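Local coordinates for protein uridine phosphorylase (Phytophthora capsici LT1534, PDB 6KD3) that catalyses, as a uridine phosphorylase, the reversible phosphorolysis of uridine to uracil and ribose 1-phosphate, at residues His28-Phe33 / Val123-Glu128; Val54-Thr59 / His301-Lys306; Asp212-Glu215 / Leu220-Ala223; Ala266-Thr271 / Arg293-Val298. All coordinates share one frame; numbering follows the deposited sequence.

Interaction 1. Residues His28-Phe33 / Val123-Glu128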
# COMPACT_ATOMS: atom_id res chain seq x y z
N HIS A 28 -15.62 14.97 -20.14
CA HIS A 28 -15.71 14.29 -21.43
C HIS A 28 -15.35 12.82 -21.30
O HIS A 28 -16.06 11.94 -21.81
CB HIS A 28 -14.78 14.98 -22.45
CG HIS A 28 -15.28 16.31 -22.94
N SER A 29 -14.25 12.52 -20.61
CA SER A 29 -13.68 11.18 -20.61
C SER A 29 -13.04 10.89 -19.26
O SER A 29 -12.46 11.77 -18.62
CB SER A 29 -12.64 10.99 -21.74
OG SER A 29 -11.43 11.69 -21.47
N ASP A 30 -13.15 9.63 -18.83
CA ASP A 30 -12.57 9.22 -17.56
C ASP A 30 -11.52 8.16 -17.75
O ASP A 30 -11.74 7.14 -18.44
CB ASP A 30 -13.61 8.71 -16.56
CG ASP A 30 -12.96 8.21 -15.29
OD1 ASP A 30 -11.77 8.54 -15.06
OD2 ASP A 30 -13.63 7.50 -14.50
N VAL A 31 -10.38 8.40 -17.11
CA VAL A 31 -9.27 7.47 -17.04
C VAL A 31 -9.12 7.04 -15.59
O VAL A 31 -9.24 7.86 -14.65
CB VAL A 31 -7.97 8.12 -17.57
CG1 VAL A 31 -8.22 8.70 -18.96
N LEU A 32 -8.91 5.76 -15.39
CA LEU A 32 -8.54 5.22 -14.10
C LEU A 32 -7.06 4.84 -14.21
O LEU A 32 -6.71 3.85 -14.86
CB LEU A 32 -9.43 4.04 -13.76
CG LEU A 32 -10.94 4.35 -13.83
CD1 LEU A 32 -11.67 3.35 -12.97
CD2 LEU A 32 -11.29 5.75 -13.39
N PHE A 33 -6.19 5.66 -13.62
CA PHE A 33 -4.77 5.47 -13.87
C PHE A 33 -4.33 4.09 -13.45
O PHE A 33 -3.76 3.34 -14.24
CB PHE A 33 -3.93 6.54 -13.16
CG PHE A 33 -3.72 7.80 -13.96
N VAL A 123 -12.59 1.51 -8.40
CA VAL A 123 -13.51 0.41 -8.72
C VAL A 123 -14.95 0.90 -8.64
O VAL A 123 -15.82 0.40 -9.36
CB VAL A 123 -13.31 -0.81 -7.81
CG1 VAL A 123 -13.96 -2.06 -8.42
N THR A 124 -15.21 1.88 -7.76
CA THR A 124 -16.54 2.45 -7.61
C THR A 124 -17.04 3.03 -8.93
O THR A 124 -18.09 2.62 -9.43
CB THR A 124 -16.49 3.52 -6.51
OG1 THR A 124 -16.22 2.91 -5.25
N LYS A 125 -16.29 3.97 -9.52
CA LYS A 125 -16.62 4.51 -10.84
C LYS A 125 -16.51 3.46 -11.93
O LYS A 125 -17.26 3.52 -12.91
CB LYS A 125 -15.71 5.67 -11.19
CG LYS A 125 -15.81 6.83 -10.25
CD LYS A 125 -14.56 7.66 -10.21
CE LYS A 125 -13.61 7.35 -11.34
NZ LYS A 125 -12.45 8.29 -11.30
N LEU A 126 -15.54 2.55 -11.83
CA LEU A 126 -15.45 1.42 -12.76
C LEU A 126 -16.77 0.65 -12.82
O LEU A 126 -17.10 0.07 -13.87
CB LEU A 126 -14.36 0.44 -12.33
CG LEU A 126 -13.70 -0.41 -13.39
CD1 LEU A 126 -13.00 0.52 -14.44
CD2 LEU A 126 -12.75 -1.48 -12.77
N LEU A 127 -17.49 0.58 -11.69
CA LEU A 127 -18.83 -0.00 -11.68
C LEU A 127 -19.87 1.01 -12.14
O LEU A 127 -20.70 0.69 -13.00
CB LEU A 127 -19.17 -0.53 -10.29
CG LEU A 127 -18.40 -1.78 -9.86
CD1 LEU A 127 -18.68 -2.08 -8.39
CD2 LEU A 127 -18.67 -3.01 -10.75
N GLU A 128 -19.86 2.23 -11.58
CA GLU A 128 -20.90 3.22 -11.89
C GLU A 128 -21.10 3.34 -13.38
O GLU A 128 -22.23 3.34 -13.86
CB GLU A 128 -20.57 4.61 -11.34
CG GLU A 128 -21.51 5.68 -11.89
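Leu32 and Leu126 mark the closest backbone approach between the helical turn 123-128 and segment 28-33, extended from Ser29 to Leu32 with a short, weakly bonded strand at 31-32; their CA atoms lie 8.0 Å apart. No hydrogen bond joins the two backbones, and the gap is bridged by side chains from Asp30 and Leu32 on one part and Lys125 and Leu126 on the other. Leu32 divides its two methyls between neighbouring helical residues: CD1 packs on Leu126 CD1 at 3.5 Å, whereas CD2 lies beside the end of Lys125, 3.5 Å from its CE. Leu126 sends its branch toward the strand because CG is anti to the backbone N (chi1 -153°), which carries CD1 over to Leu32. Lys125, bent at chi3, crosses Asp30 nearly at right angles. Asp30 OD2 sits too close to another atom of the model, so its salt bridge to Lys125 NZ, at 3.5 Å, and its hydrogen bond to Tyr129 OH are both doubtful in detail. The ammonium group is also hydrogen-bonded to the main-chain oxygen of Asp221 of the second subunit, which carries this buried contact into the dimer interface. Within the chain, the short strand 31-32 pairs antiparallel with strand 37-38, and Leu37 of the latter also touches Leu126, so both strands of this small sheet rest against the later part of helix 112-130.

Interaction 2. Residues Val54-Thr59 / His301-Lys306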
# COMPACT_ATOMS: atom_id res chain seq x y z
N VAL A 54 -21.24 -7.95 -13.12
CA VAL A 54 -20.47 -8.49 -12.00
C VAL A 54 -21.14 -8.15 -10.66
O VAL A 54 -21.18 -6.99 -10.23
CB VAL A 54 -19.01 -8.04 -12.05
CG1 VAL A 54 -18.35 -8.58 -13.31
CG2 VAL A 54 -18.85 -6.54 -11.96
N LYS A 55 -21.63 -9.18 -9.97
CA LYS A 55 -22.35 -8.99 -8.71
C LYS A 55 -21.48 -9.11 -7.46
O LYS A 55 -21.97 -8.80 -6.37
CB LYS A 55 -23.50 -9.99 -8.58
CG LYS A 55 -24.59 -9.85 -9.62
CD LYS A 55 -25.59 -8.77 -9.24
CE LYS A 55 -26.91 -8.94 -10.00
NZ LYS A 55 -27.77 -7.73 -9.89
N PHE A 56 -20.22 -9.55 -7.57
CA PHE A 56 -19.32 -9.58 -6.42
C PHE A 56 -17.98 -8.97 -6.78
O PHE A 56 -17.27 -9.50 -7.65
CB PHE A 56 -19.07 -10.99 -5.90
CG PHE A 56 -20.28 -11.86 -5.87
CD1 PHE A 56 -21.33 -11.56 -5.06
CD2 PHE A 56 -20.32 -13.00 -6.64
CE1 PHE A 56 -22.42 -12.37 -5.02
CE2 PHE A 56 -21.40 -13.82 -6.61
CZ PHE A 56 -22.46 -13.50 -5.80
N PHE A 57 -17.61 -7.89 -6.10
CA PHE A 57 -16.21 -7.55 -6.01
C PHE A 57 -15.60 -8.32 -4.87
O PHE A 57 -16.28 -8.69 -3.92
CB PHE A 57 -15.99 -6.06 -5.77
CG PHE A 57 -14.54 -5.69 -5.55
N ILE A 58 -14.30 -8.56 -4.96
CA ILE A 58 -13.59 -9.26 -3.90
C ILE A 58 -12.10 -9.00 -4.06
O ILE A 58 -11.50 -9.27 -5.11
CB ILE A 58 -13.94 -10.76 -3.92
CG1 ILE A 58 -13.58 -11.42 -2.58
N THR A 59 -11.49 -8.45 -3.02
CA THR A 59 -10.11 -8.03 -3.04
C THR A 59 -9.29 -8.79 -2.01
O THR A 59 -9.82 -9.26 -1.00
CB THR A 59 -10.00 -6.53 -2.75
OG1 THR A 59 -10.98 -5.84 -3.53
N HIS A 301 -17.36 -20.38 -1.81
CA HIS A 301 -18.62 -21.13 -1.72
C HIS A 301 -19.77 -20.22 -1.34
O HIS A 301 -20.85 -20.31 -1.94
CB HIS A 301 -18.49 -22.28 -0.72
CG HIS A 301 -19.75 -23.07 -0.54
N TYR A 302 -19.57 -19.33 -0.35
CA TYR A 302 -20.48 -18.21 -0.14
C TYR A 302 -20.88 -17.62 -1.48
O TYR A 302 -22.05 -17.27 -1.71
CB TYR A 302 -19.83 -17.11 0.72
CG TYR A 302 -20.29 -15.69 0.40
N ILE A 303 -19.92 -17.51 -2.38
CA ILE A 303 -20.22 -16.88 -3.66
C ILE A 303 -21.02 -17.82 -4.55
O ILE A 303 -22.12 -17.47 -4.99
CB ILE A 303 -18.93 -16.39 -4.32
CG1 ILE A 303 -18.61 -14.97 -3.82
CG2 ILE A 303 -19.02 -16.49 -5.84
CD1 ILE A 303 -17.28 -14.44 -4.31
N LYS A 304 -20.50 -19.04 -4.79
CA LYS A 304 -21.21 -20.01 -5.62
C LYS A 304 -22.66 -20.13 -5.19
O LYS A 304 -23.55 -20.29 -6.04
CB LYS A 304 -20.52 -21.37 -5.53
CG LYS A 304 -21.45 -22.57 -5.71
CD LYS A 304 -20.65 -23.80 -6.12
CE LYS A 304 -21.44 -24.70 -7.07
NZ LYS A 304 -20.98 -26.11 -7.00
N SER A 305 -22.90 -19.99 -3.88
CA SER A 305 -24.23 -20.11 -3.29
C SER A 305 -25.10 -18.88 -3.51
O SER A 305 -26.32 -18.97 -3.36
CB SER A 305 -24.10 -20.41 -1.80
OG SER A 305 -24.79 -21.61 -1.50
N LYS A 306 -24.50 -17.74 -3.86
CA LYS A 306 -25.25 -16.60 -4.39
C LYS A 306 -25.39 -16.64 -5.91
O LYS A 306 -26.24 -15.93 -6.47
CB LYS A 306 -24.55 -15.30 -4.03
CG LYS A 306 -24.35 -15.04 -2.57
CD LYS A 306 -24.19 -13.54 -2.40
CE LYS A 306 -25.40 -12.78 -2.90
NZ LYS A 306 -26.42 -12.68 -1.84
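Phe56, at the start of strand 56-60, faces Ile303 of helix 294-308 with 7.9 Å between their CA atoms. The phenyl ring fills this gap and takes part in every close contact between segments 54-59 and 301-306. Ile303 covers one face: its CG1 lies 4.1 Å from the centroid of the Phe56 ring and 21° off the normal, a CH-pi contact displaced toward the rim, and its CG2 branch meets CE2 of Phe56 at 3.7 Å. One helical turn further on, Lys306 borders the edge of the ring with its hydrocarbon chain. Its CB approaches Phe56 CZ and its CD lies 3.4 Å from Phe56 CE1, while CE lies in the ring plane. Bends at chi3 and chi4 fold CD and CE along the ring edge and point NZ away, to a salt bridge with Glu189, separating the apolar stem from the charged end. Ile303 also reaches Phe69 and Val73 of helix 66-77, and Ile58, two residues along the strand from Phe56, touches Leu299 and Phe69. Helices 66-77 and 294-308 therefore share one apolar layer against the central parallel sheet, the helix-on-sheet packing of the alpha/beta fold of the nucleoside phosphorylase superfamily.

Interaction 3. Residues Asp212-Glu215 / Leu220-Ala223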
# COMPACT_ATOMS: atom_id res chain seq x y z
N ASP A 212 0.44 0.91 10.97
CA ASP A 212 1.83 0.51 11.20
C ASP A 212 1.88 -0.92 11.73
O ASP A 212 1.53 -1.17 12.89
CB ASP A 212 2.53 1.48 12.14
CG ASP A 212 4.01 1.45 11.95
OD1 ASP A 212 4.46 0.51 11.25
OD2 ASP A 212 4.72 2.37 12.46
N PHE A 213 2.34 -1.84 10.87
CA PHE A 213 2.43 -3.25 11.19
C PHE A 213 3.21 -3.50 12.47
O PHE A 213 2.94 -4.47 13.18
CB PHE A 213 3.10 -4.00 10.03
CG PHE A 213 3.39 -5.44 10.32
CD1 PHE A 213 4.49 -5.80 11.07
CD2 PHE A 213 2.57 -6.44 9.82
CE1 PHE A 213 4.77 -7.11 11.33
CE2 PHE A 213 2.85 -7.74 10.06
CZ PHE A 213 3.96 -8.08 10.83
N TYR A 214 4.20 -2.67 12.79
CA TYR A 214 5.08 -3.00 13.91
C TYR A 214 4.69 -2.28 15.19
O TYR A 214 4.34 -2.93 16.18
CB TYR A 214 6.55 -2.73 13.52
CG TYR A 214 7.09 -3.99 12.90
CD1 TYR A 214 7.35 -5.12 13.70
CD2 TYR A 214 7.26 -4.09 11.54
CE1 TYR A 214 7.81 -6.31 13.13
CE2 TYR A 214 7.71 -5.27 10.97
CZ TYR A 214 7.98 -6.37 11.77
OH TYR A 214 8.43 -7.52 11.20
N GLU A 215 4.70 -0.96 15.19
CA GLU A 215 4.42 -0.31 16.45
C GLU A 215 2.93 -0.24 16.71
O GLU A 215 2.49 -0.38 17.85
CB GLU A 215 5.01 1.09 16.47
CG GLU A 215 6.48 1.19 16.24
CD GLU A 215 6.86 2.60 16.22
OE1 GLU A 215 7.12 3.14 15.13
OE2 GLU A 215 6.83 3.19 17.31
N LEU A 220 6.82 -6.09 19.21
CA LEU A 220 8.04 -5.91 20.00
C LEU A 220 9.28 -6.24 19.19
O LEU A 220 10.31 -6.60 19.76
CB LEU A 220 8.02 -6.78 21.26
CG LEU A 220 7.26 -6.39 22.53
CD1 LEU A 220 7.06 -7.58 23.54
CD2 LEU A 220 7.99 -5.22 23.20
N ASP A 221 9.21 -6.14 17.87
CA ASP A 221 10.33 -6.48 17.01
C ASP A 221 10.33 -5.58 15.77
O ASP A 221 10.43 -6.03 14.63
CB ASP A 221 10.26 -7.96 16.66
CG ASP A 221 8.92 -8.31 16.12
OD1 ASP A 221 8.04 -7.45 16.30
OD2 ASP A 221 8.74 -9.40 15.51
N GLY A 222 10.21 -4.28 15.99
CA GLY A 222 10.35 -3.28 14.95
C GLY A 222 11.72 -2.64 14.99
O GLY A 222 12.75 -3.29 15.19
N ALA A 223 11.75 -1.33 14.80
CA ALA A 223 13.00 -0.60 14.87
C ALA A 223 12.84 0.73 15.61
O ALA A 223 13.80 1.50 15.66
CB ALA A 223 13.56 -0.37 13.46
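Tyr214 begins its run along segment 220-223 at CB, which lies 4.1 Å from Gly222 CA; the two residues are also the closest in backbone, with CA atoms 5.4 Å apart. Ring atom CG passes the same glycine carbon, and CD1 comes within 3.7 Å of Gly222 CA while approaching the peptide oxygen of Asp221. At CE1 the ring meets Asp221, whose main-chain O is 3.0 Å and whose carboxylate OD1 is 3.4 Å from that carbon. These are van der Waals contacts; the hydrogen bond of Asp221 O goes to Lys125 of the second subunit, on which Tyr214 also packs. OD1 lies in the ring plane at the edge, whereas the main-chain O approaches obliquely. The carboxylate is turned 74° against the tyrosine ring and is brought back over its own backbone by chi1 of 52°, with CG between N and the carbonyl carbon. Further out, CZ is still 3.8 Å from Asp221 O. On one ring face the preceding Phe213 places its CD1, offset toward the rim. Glu215 forms a salt bridge with Arg178 of the second subunit. Both segments belong to the irregular connection between strand 206-209 and helix 230-242, which lies against that subunit.

Interaction 4. Residues Ala266-Thr271 / Arg293-Val298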
# COMPACT_ATOMS: atom_id res chain seq x y z
N ALA A 266 -17.66 -6.28 3.50
CA ALA A 266 -17.35 -7.24 4.55
C ALA A 266 -15.87 -7.62 4.45
O ALA A 266 -15.27 -7.57 3.38
CB ALA A 266 -18.23 -8.49 4.43
N VAL A 267 -15.31 -8.05 5.58
CA VAL A 267 -13.93 -8.50 5.69
C VAL A 267 -13.90 -9.94 6.22
O VAL A 267 -14.57 -10.25 7.22
CB VAL A 267 -13.14 -7.56 6.61
CG1 VAL A 267 -11.67 -7.98 6.71
CG2 VAL A 267 -13.30 -6.14 6.12
N VAL A 268 -13.09 -10.80 5.58
CA VAL A 268 -13.03 -12.24 5.89
C VAL A 268 -11.57 -12.64 6.08
O VAL A 268 -10.87 -12.90 5.09
CB VAL A 268 -13.69 -13.07 4.79
CG1 VAL A 268 -13.73 -14.52 5.19
CG2 VAL A 268 -15.09 -12.59 4.51
N CYS A 269 -11.11 -12.75 7.34
CA CYS A 269 -9.67 -12.70 7.62
C CYS A 269 -9.27 -13.73 8.66
O CYS A 269 -9.33 -13.47 9.86
CB CYS A 269 -9.26 -11.31 8.08
SG CYS A 269 -8.99 -10.22 6.70
N VAL A 270 -8.82 -14.89 8.18
CA VAL A 270 -8.18 -15.89 9.02
C VAL A 270 -7.22 -15.16 9.95
O VAL A 270 -6.52 -14.23 9.53
CB VAL A 270 -7.47 -16.95 8.14
CG1 VAL A 270 -6.31 -16.36 7.44
CG2 VAL A 270 -7.07 -18.15 8.96
N THR A 271 -7.25 -15.49 11.25
CA THR A 271 -6.28 -14.92 12.19
C THR A 271 -5.12 -15.89 12.34
O THR A 271 -5.33 -17.09 12.52
CB THR A 271 -6.87 -14.64 13.57
OG1 THR A 271 -7.64 -15.77 14.02
CG2 THR A 271 -7.71 -13.37 13.54
N ARG A 293 -6.09 -20.53 3.42
CA ARG A 293 -6.99 -20.84 2.32
C ARG A 293 -8.46 -20.93 2.76
O ARG A 293 -9.30 -21.44 2.01
CB ARG A 293 -6.55 -22.13 1.64
CG ARG A 293 -5.26 -21.97 0.86
N ARG A 294 -8.77 -20.45 3.95
CA ARG A 294 -10.13 -20.57 4.45
C ARG A 294 -11.00 -19.35 4.13
O ARG A 294 -12.19 -19.51 3.83
CB ARG A 294 -10.10 -20.84 5.96
CG ARG A 294 -9.39 -22.13 6.37
CD ARG A 294 -10.06 -22.67 7.64
NE ARG A 294 -9.40 -23.80 8.27
CZ ARG A 294 -8.96 -23.82 9.53
NH1 ARG A 294 -9.09 -22.74 10.31
NH2 ARG A 294 -8.38 -24.92 10.00
N PRO A 295 -10.48 -18.11 4.19
CA PRO A 295 -11.33 -16.98 3.78
C PRO A 295 -11.89 -17.14 2.37
O PRO A 295 -13.11 -16.96 2.17
CB PRO A 295 -10.40 -15.78 3.91
CG PRO A 295 -9.55 -16.17 5.10
CD PRO A 295 -9.29 -17.65 4.92
N GLY A 296 -11.05 -17.51 1.40
CA GLY A 296 -11.54 -17.82 0.06
C GLY A 296 -12.40 -19.07 0.02
O GLY A 296 -13.46 -19.09 -0.60
N ALA A 297 -11.95 -20.15 0.69
CA ALA A 297 -12.75 -21.37 0.72
C ALA A 297 -14.16 -21.10 1.19
O ALA A 297 -15.11 -21.71 0.70
CB ALA A 297 -12.10 -22.41 1.63
N VAL A 298 -14.31 -20.17 2.13
CA VAL A 298 -15.65 -19.75 2.55
C VAL A 298 -16.18 -18.61 1.69
O VAL A 298 -17.40 -18.50 1.52
CB VAL A 298 -15.66 -19.37 4.03
CG1 VAL A 298 -17.08 -19.34 4.52
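Pro295 carries nearly all the contact between the start of helix 294-308 and segment 266-271, and its CA lies 5.5 Å from that of Val268. Segment 293-298 opens with Arg293 at the N-cap position, directed away from the strand; its carbonyl oxygen accepts the hydrogen bond of Ala297 N at 3.2 Å. Arg294 follows as the first helical residue, with its side chain skirting the contact to reach Leu200, and its O receives the N-H of Val298. Next comes Pro295, whose pyrrolidine ring sits between two valines. CB packs on Val268 CG1 at 3.8 Å, on a methyl set anti to the backbone N (chi1 -175°). CG lies against the backbone of 268-270, 3.4 Å from Val270 N and near Val268 O. CD in turn meets Val270 CB at 3.8 Å, with CG1 of that valine slightly farther off. Val298, directed back toward the strand, packs on Ala194 of helix 184-194. Val268 also touches Ile138 of the adjacent strand 136-141, so its methyls help join the helix to the parallel sheet. Cohesion across the two segments is apolar, with no hydrogen bond between them. A proline suits this first turn, since its lack of an N-H costs the helix no internal hydrogen bond there, and its carbon ring offers the valines an apolar surface in a buried part of the chain.

From the N terminus, segment 28-33 opens interaction 1, and segment 54-59 opens interaction 2 before the first loop closes at 123-128. These two contacts therefore cross along the chain, and they also touch in space through Leu127 and Val54. Interaction 2 closes last, at 301-306, and encloses both others: interaction 3, a short loop between 212-215 and 220-223, and then interaction 4, from 266-271 to 293-298. Interactions 2 and 4 hold successive parts of helix 294-308 to two strands of one parallel sheet, with centres about 13 Å apart. Interactions 1 and 3, whose centres are about 37 Å apart, both reach the second subunit.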